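Long-range contact in primase X domain-containing protein (PDB 4WYH), which acts as a noncatalytic subunit of an archaeal eukaryotic-type primase and is essential for efficient primer synthesis: residues 37-50 / 115-129. Sequence-based numbering, arbitrary orientation.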
loop_
_atom_site.group_PDB
_atom_site.type_symbol
_atom_site.label_atom_id
_atom_site.label_comp_id
_atom_site.label_asym_id
_atom_site.label_seq_id
_atom_site.Cartn_x
_atom_site.Cartn_y
_atom_site.Cartn_z
ATOM N N LYS A 37 5.238 -5.144 6.693
ATOM C CA LYS A 37 6.640 -5.124 6.341
ATOM C C LYS A 37 6.966 -4.211 5.167
ATOM O O LYS A 37 7.931 -3.499 5.189
ATOM C CB LYS A 37 7.111 -6.543 6.016
ATOM C CG LYS A 37 8.564 -6.747 6.385
ATOM C CD LYS A 37 8.825 -6.205 7.798
ATOM C CE LYS A 37 10.213 -6.479 8.370
ATOM N NZ LYS A 37 10.247 -5.740 9.685
ATOM N N VAL A 38 6.189 -4.312 4.102
ATOM C CA VAL A 38 6.349 -3.471 2.942
ATOM C C VAL A 38 6.142 -2.010 3.365
ATOM O O VAL A 38 6.940 -1.130 2.972
ATOM C CB VAL A 38 5.387 -3.848 1.786
ATOM C CG1 VAL A 38 5.542 -2.894 0.620
ATOM C CG2 VAL A 38 5.709 -5.258 1.269
ATOM N N LEU A 39 5.112 -1.752 4.168
ATOM C CA LEU A 39 4.869 -0.418 4.588
ATOM C C LEU A 39 6.063 0.164 5.328
ATOM O O LEU A 39 6.359 1.342 5.192
ATOM C CB LEU A 39 3.639 -0.289 5.466
ATOM C CG LEU A 39 2.308 -0.203 4.766
ATOM C CD1 LEU A 39 1.244 -0.500 5.797
ATOM C CD2 LEU A 39 1.992 1.106 4.077
ATOM N N GLU A 40 6.724 -0.687 6.105
ATOM C CA GLU A 40 7.893 -0.272 6.864
ATOM C C GLU A 40 9.098 0.041 5.985
ATOM O O GLU A 40 9.822 0.957 6.298
ATOM C CB GLU A 40 8.307 -1.370 7.801
ATOM C CG GLU A 40 9.529 -1.006 8.600
ATOM C CD GLU A 40 9.973 -2.123 9.475
ATOM O OE1 GLU A 40 9.577 -3.276 9.165
ATOM O OE2 GLU A 40 10.700 -1.826 10.461
ATOM N N MET A 41 9.306 -0.750 4.927
ATOM C CA MET A 41 10.539 -0.712 4.148
ATOM C C MET A 41 10.500 0.161 2.902
ATOM O O MET A 41 11.481 0.787 2.555
ATOM C CB MET A 41 10.966 -2.124 3.816
ATOM C CG MET A 41 11.149 -3.023 5.036
ATOM S SD MET A 41 12.512 -2.510 6.115
ATOM C CE MET A 41 13.792 -2.019 4.936
ATOM N N GLY A 42 9.345 0.192 2.238
ATOM C CA GLY A 42 9.135 1.005 1.085
ATOM C C GLY A 42 9.292 0.216 -0.204
ATOM O O GLY A 42 9.811 -0.898 -0.211
ATOM N N LEU A 43 8.754 0.770 -1.270
ATOM C CA LEU A 43 8.889 0.207 -2.600
ATOM C C LEU A 43 9.488 1.285 -3.537
ATOM O O LEU A 43 10.026 2.332 -3.077
ATOM C CB LEU A 43 7.529 -0.309 -3.133
ATOM C CG LEU A 43 6.829 -1.442 -2.344
ATOM C CD1 LEU A 43 5.454 -1.794 -2.949
ATOM C CD2 LEU A 43 7.695 -2.684 -2.220
ATOM N N GLN A 44 9.346 1.034 -4.834
ATOM C CA GLN A 44 10.066 1.811 -5.802
ATOM C C GLN A 44 9.159 2.364 -6.921
ATOM O O GLN A 44 8.661 3.428 -6.755
ATOM C CB GLN A 44 11.279 1.032 -6.280
ATOM C CG GLN A 44 12.203 1.821 -7.167
ATOM C CD GLN A 44 13.553 1.154 -7.385
ATOM O OE1 GLN A 44 14.564 1.833 -7.481
ATOM N NE2 GLN A 44 13.585 -0.157 -7.444
ATOM N N ASP A 45 9.081 1.725 -8.072
ATOM C CA ASP A 45 8.201 2.159 -9.138
ATOM C C ASP A 45 6.729 1.817 -8.921
ATOM O O ASP A 45 5.884 2.354 -9.588
ATOM C CB ASP A 45 8.642 1.545 -10.451
ATOM C CG ASP A 45 10.089 1.989 -10.871
ATOM O OD1 ASP A 45 10.612 3.014 -10.365
ATOM O OD2 ASP A 45 10.655 1.243 -11.682
ATOM N N SER A 46 6.425 0.928 -7.971
ATOM C CA SER A 46 5.094 0.454 -7.783
ATOM C C SER A 46 4.379 1.072 -6.590
ATOM O O SER A 46 3.329 0.611 -6.251
ATOM C CB SER A 46 5.096 -1.071 -7.695
ATOM O OG SER A 46 5.607 -1.503 -6.472
ATOM N N ARG A 47 4.967 2.092 -5.941
ATOM C CA ARG A 47 4.415 2.714 -4.709
ATOM C C ARG A 47 2.999 3.145 -4.790
ATOM O O ARG A 47 2.231 2.809 -3.898
ATOM C CB ARG A 47 5.247 3.918 -4.246
ATOM C CG ARG A 47 6.519 3.541 -3.573
ATOM C CD ARG A 47 7.422 4.763 -3.369
ATOM N NE ARG A 47 7.830 5.344 -4.648
ATOM C CZ ARG A 47 8.350 6.550 -4.756
ATOM N NH1 ARG A 47 8.539 7.342 -3.672
ATOM N NH2 ARG A 47 8.717 6.963 -5.937
ATOM N N LYS A 48 2.620 3.855 -5.868
ATOM C CA LYS A 48 1.274 4.362 -5.953
ATOM C C LYS A 48 0.262 3.236 -6.159
ATOM O O LYS A 48 -0.725 3.153 -5.494
ATOM C CB LYS A 48 1.181 5.468 -7.004
ATOM C CG LYS A 48 1.727 6.782 -6.470
ATOM C CD LYS A 48 1.656 7.849 -7.543
ATOM C CE LYS A 48 2.406 9.065 -7.065
ATOM N NZ LYS A 48 2.391 10.124 -8.113
ATOM N N ARG A 49 0.575 2.297 -7.031
ATOM C CA ARG A 49 -0.301 1.132 -7.197
ATOM C C ARG A 49 -0.423 0.283 -5.913
ATOM O O ARG A 49 -1.518 -0.151 -5.587
ATOM C CB ARG A 49 0.242 0.261 -8.346
ATOM C CG ARG A 49 0.197 1.002 -9.653
ATOM C CD ARG A 49 0.320 0.042 -10.846
ATOM N NE ARG A 49 1.420 -0.920 -10.716
ATOM C CZ ARG A 49 2.628 -0.719 -11.188
ATOM N NH1 ARG A 49 2.915 0.429 -11.719
ATOM N NH2 ARG A 49 3.574 -1.653 -11.085
ATOM N N PHE A 50 0.668 0.105 -5.165
ATOM C CA PHE A 50 0.648 -0.641 -3.891
ATOM C C PHE A 50 -0.282 0.086 -2.954
ATOM O O PHE A 50 -1.088 -0.517 -2.319
ATOM C CB PHE A 50 2.034 -0.727 -3.282
ATOM C CG PHE A 50 2.079 -1.504 -1.981
ATOM C CD1 PHE A 50 1.879 -2.856 -1.998
ATOM C CD2 PHE A 50 2.212 -0.871 -0.777
ATOM C CE1 PHE A 50 1.909 -3.587 -0.844
ATOM C CE2 PHE A 50 2.230 -1.612 0.410
ATOM C CZ PHE A 50 2.062 -2.966 0.357
ATOM N N ASP A 115 0.501 -7.945 -11.832
ATOM C CA ASP A 115 1.459 -6.869 -11.659
ATOM C C ASP A 115 2.776 -7.424 -11.165
ATOM O O ASP A 115 3.139 -7.267 -10.022
ATOM C CB ASP A 115 0.860 -5.829 -10.728
ATOM C CG ASP A 115 1.624 -4.506 -10.689
ATOM O OD1 ASP A 115 2.762 -4.339 -11.184
ATOM O OD2 ASP A 115 1.022 -3.602 -10.060
ATOM N N LYS A 116 3.489 -8.071 -12.066
ATOM C CA LYS A 116 4.800 -8.604 -11.723
ATOM C C LYS A 116 5.785 -7.544 -11.334
ATOM O O LYS A 116 6.649 -7.816 -10.559
ATOM C CB LYS A 116 5.331 -9.492 -12.828
ATOM C CG LYS A 116 4.517 -10.751 -13.071
ATOM C CD LYS A 116 4.956 -11.479 -14.325
ATOM C CE LYS A 116 4.372 -12.883 -14.342
ATOM N NZ LYS A 116 2.923 -12.930 -14.106
ATOM N N GLU A 117 5.682 -6.336 -11.853
ATOM C CA GLU A 117 6.603 -5.265 -11.405
ATOM C C GLU A 117 6.474 -5.033 -9.902
ATOM O O GLU A 117 7.440 -5.016 -9.157
ATOM C CB GLU A 117 6.390 -3.978 -12.222
ATOM C CG GLU A 117 7.242 -2.815 -11.718
ATOM C CD GLU A 117 6.964 -1.517 -12.455
ATOM O OE1 GLU A 117 6.049 -0.810 -12.064
ATOM O OE2 GLU A 117 7.714 -1.181 -13.385
ATOM N N MET A 118 5.237 -4.880 -9.452
ATOM C CA MET A 118 4.981 -4.658 -8.048
ATOM C C MET A 118 5.350 -5.921 -7.267
ATOM O O MET A 118 5.875 -5.883 -6.148
ATOM C CB MET A 118 3.501 -4.316 -7.840
ATOM C CG MET A 118 3.066 -4.249 -6.371
ATOM S SD MET A 118 1.385 -3.633 -6.144
ATOM C CE MET A 118 0.767 -4.820 -5.042
ATOM N N TYR A 119 5.036 -7.075 -7.828
ATOM C CA TYR A 119 5.281 -8.338 -7.120
ATOM C C TYR A 119 6.776 -8.427 -6.827
ATOM O O TYR A 119 7.162 -8.731 -5.735
ATOM C CB TYR A 119 4.871 -9.518 -7.952
ATOM C CG TYR A 119 4.886 -10.810 -7.251
ATOM C CD1 TYR A 119 3.910 -11.137 -6.353
ATOM C CD2 TYR A 119 5.903 -11.753 -7.528
ATOM C CE1 TYR A 119 3.938 -12.367 -5.690
ATOM C CE2 TYR A 119 5.904 -12.988 -6.910
ATOM C CZ TYR A 119 4.908 -13.279 -5.992
ATOM O OH TYR A 119 4.897 -14.501 -5.350
ATOM N N ASN A 120 7.604 -8.214 -7.829
ATOM C CA ASN A 120 9.051 -8.264 -7.580
ATOM C C ASN A 120 9.494 -7.238 -6.523
ATOM O O ASN A 120 10.277 -7.560 -5.709
ATOM C CB ASN A 120 9.818 -8.075 -8.869
ATOM C CG ASN A 120 9.823 -9.332 -9.713
ATOM O OD1 ASN A 120 9.418 -10.397 -9.243
ATOM N ND2 ASN A 120 10.244 -9.236 -10.942
ATOM N N GLU A 121 8.970 -6.016 -6.538
ATOM C CA GLU A 121 9.369 -5.045 -5.546
ATOM C C GLU A 121 9.010 -5.499 -4.091
ATOM O O GLU A 121 9.772 -5.297 -3.136
ATOM C CB GLU A 121 8.817 -3.674 -5.907
ATOM C CG GLU A 121 9.382 -3.091 -7.210
ATOM C CD GLU A 121 8.987 -1.635 -7.430
ATOM O OE1 GLU A 121 8.152 -1.120 -6.679
ATOM O OE2 GLU A 121 9.538 -1.034 -8.341
ATOM N N ILE A 122 7.826 -6.096 -3.956
ATOM C CA ILE A 122 7.307 -6.619 -2.683
ATOM C C ILE A 122 8.173 -7.768 -2.171
ATOM O O ILE A 122 8.659 -7.753 -1.059
ATOM C CB ILE A 122 5.855 -7.101 -2.878
ATOM C CG1 ILE A 122 4.925 -5.891 -3.022
ATOM C CG2 ILE A 122 5.393 -7.996 -1.731
ATOM C CD1 ILE A 122 3.532 -6.266 -3.477
ATOM N N ILE A 123 8.319 -8.760 -3.018
ATOM C CA ILE A 123 9.089 -9.944 -2.717
ATOM C C ILE A 123 10.514 -9.590 -2.332
ATOM O O ILE A 123 11.068 -10.191 -1.435
ATOM C CB ILE A 123 9.105 -10.864 -3.971
ATOM C CG1 ILE A 123 7.782 -11.528 -4.198
ATOM C CG2 ILE A 123 10.175 -11.914 -3.901
ATOM C CD1 ILE A 123 7.153 -12.132 -2.999
ATOM N N ARG A 124 11.116 -8.649 -3.054
ATOM C CA ARG A 124 12.536 -8.263 -2.829
ATOM C C ARG A 124 12.721 -7.666 -1.461
ATOM O O ARG A 124 13.747 -7.965 -0.780
ATOM C CB ARG A 124 13.052 -7.315 -3.907
ATOM C CG ARG A 124 13.204 -8.093 -5.216
ATOM C CD ARG A 124 13.579 -7.195 -6.385
ATOM N NE ARG A 124 13.811 -7.956 -7.628
ATOM C CZ ARG A 124 13.706 -7.435 -8.852
ATOM N NH1 ARG A 124 13.380 -6.161 -8.989
ATOM N NH2 ARG A 124 13.920 -8.179 -9.941
ATOM N N VAL A 125 11.695 -6.918 -1.022
ATOM C CA VAL A 125 11.679 -6.415 0.362
ATOM C C VAL A 125 11.499 -7.533 1.373
ATOM O O VAL A 125 12.161 -7.546 2.402
ATOM C CB VAL A 125 10.538 -5.372 0.542
ATOM C CG1 VAL A 125 10.218 -5.096 2.019
ATOM C CG2 VAL A 125 10.917 -4.122 -0.197
ATOM N N LEU A 126 10.562 -8.451 1.104
ATOM C CA LEU A 126 10.261 -9.540 2.056
ATOM C C LEU A 126 11.488 -10.444 2.155
ATOM O O LEU A 126 11.867 -10.903 3.265
ATOM C CB LEU A 126 9.040 -10.321 1.607
ATOM C CG LEU A 126 7.757 -9.507 1.504
ATOM C CD1 LEU A 126 6.638 -10.445 1.067
ATOM C CD2 LEU A 126 7.489 -8.819 2.837
ATOM N N LYS A 127 12.119 -10.628 0.979
ATOM C CA LYS A 127 13.182 -11.563 0.800
ATOM C C LYS A 127 14.468 -11.079 1.396
ATOM O O LYS A 127 15.149 -11.865 2.111
ATOM C CB LYS A 127 13.362 -11.912 -0.668
ATOM C CG LYS A 127 12.318 -12.894 -1.126
ATOM C CD LYS A 127 12.703 -13.314 -2.487
ATOM C CE LYS A 127 11.575 -14.175 -3.028
ATOM N NZ LYS A 127 11.557 -15.641 -2.686
ATOM N N ASN A 128 14.805 -9.807 1.180
ATOM C CA ASN A 128 16.094 -9.346 1.746
ATOM C C ASN A 128 16.045 -9.148 3.230
ATOM O O ASN A 128 17.087 -8.963 3.847
ATOM C CB ASN A 128 16.640 -8.092 1.086
ATOM C CG ASN A 128 15.813 -6.902 1.371
ATOM O OD1 ASN A 128 14.614 -7.023 1.609
ATOM N ND2 ASN A 128 16.443 -5.722 1.377
ATOM N N SER A 129 14.852 -9.160 3.810
ATOM C CA SER A 129 14.766 -9.146 5.243
ATOM C C SER A 129 15.195 -10.506 5.743
ATOM O O SER A 129 15.138 -10.750 6.964
ATOM C CB SER A 129 13.360 -8.778 5.684
ATOM O OG SER A 129 13.108 -7.418 5.321
HETATM O O HOH W 1 10.510 -1.104 -12.714
#
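Glu121 reaches from the C-terminal helix 116-128 into the loop 42-46, linking this helix to the turn between helices 33-41 and 47-63 of the all-helical PriX domain. Its CB lies 4.0 Å from Leu43 CD2, and its CG passes near the hydroxyl of Ser46. From there the chain runs extended (chi2 -171°), carrying the carboxylate to the start of helix 47-63. OE2 receives Asp45 N on its syn lone pair at 2.8 Å. OE1 takes three donors: Ser46 N from the syn side, somewhat out of plane, and Gln44 N and Ser46 OG well out of the plane, from opposite faces of the carboxylate, the hydroxyl at 2.6 Å. Three successive amides are thus satisfied by one carboxylate, and would probably stabilise its charge against the nearby Asp45 carboxylate.

Toward the N-terminus of helix 116-128, Arg49 bends at its chi3 torsion and grips Asp115 side-on, NE to OD2 and NH2 to OD1. NH2 also meets Glu117 OE1 at 2.8 Å, in the guanidinium plane and nearly straight (168°). Asp115 OD1 additionally caps the helix by accepting Met118 N.

At the other end, segment 37-41 crosses helix 116-128 at 88°, with Val125 CG1 against Met41 CB and Val38 CG2 against Ile122 CG2. Between these regions Met118 CE touches the edge of the Phe50 ring, 3.8 Å from CD1, and Phe77 of helix 67-78 adjoins that ring.

Asp45 belongs to a manganese(II) site of this protein; no metal is bound to this chain, and a water donates to both Asp45 OD2, at 2.6 Å, and Glu117 OE2.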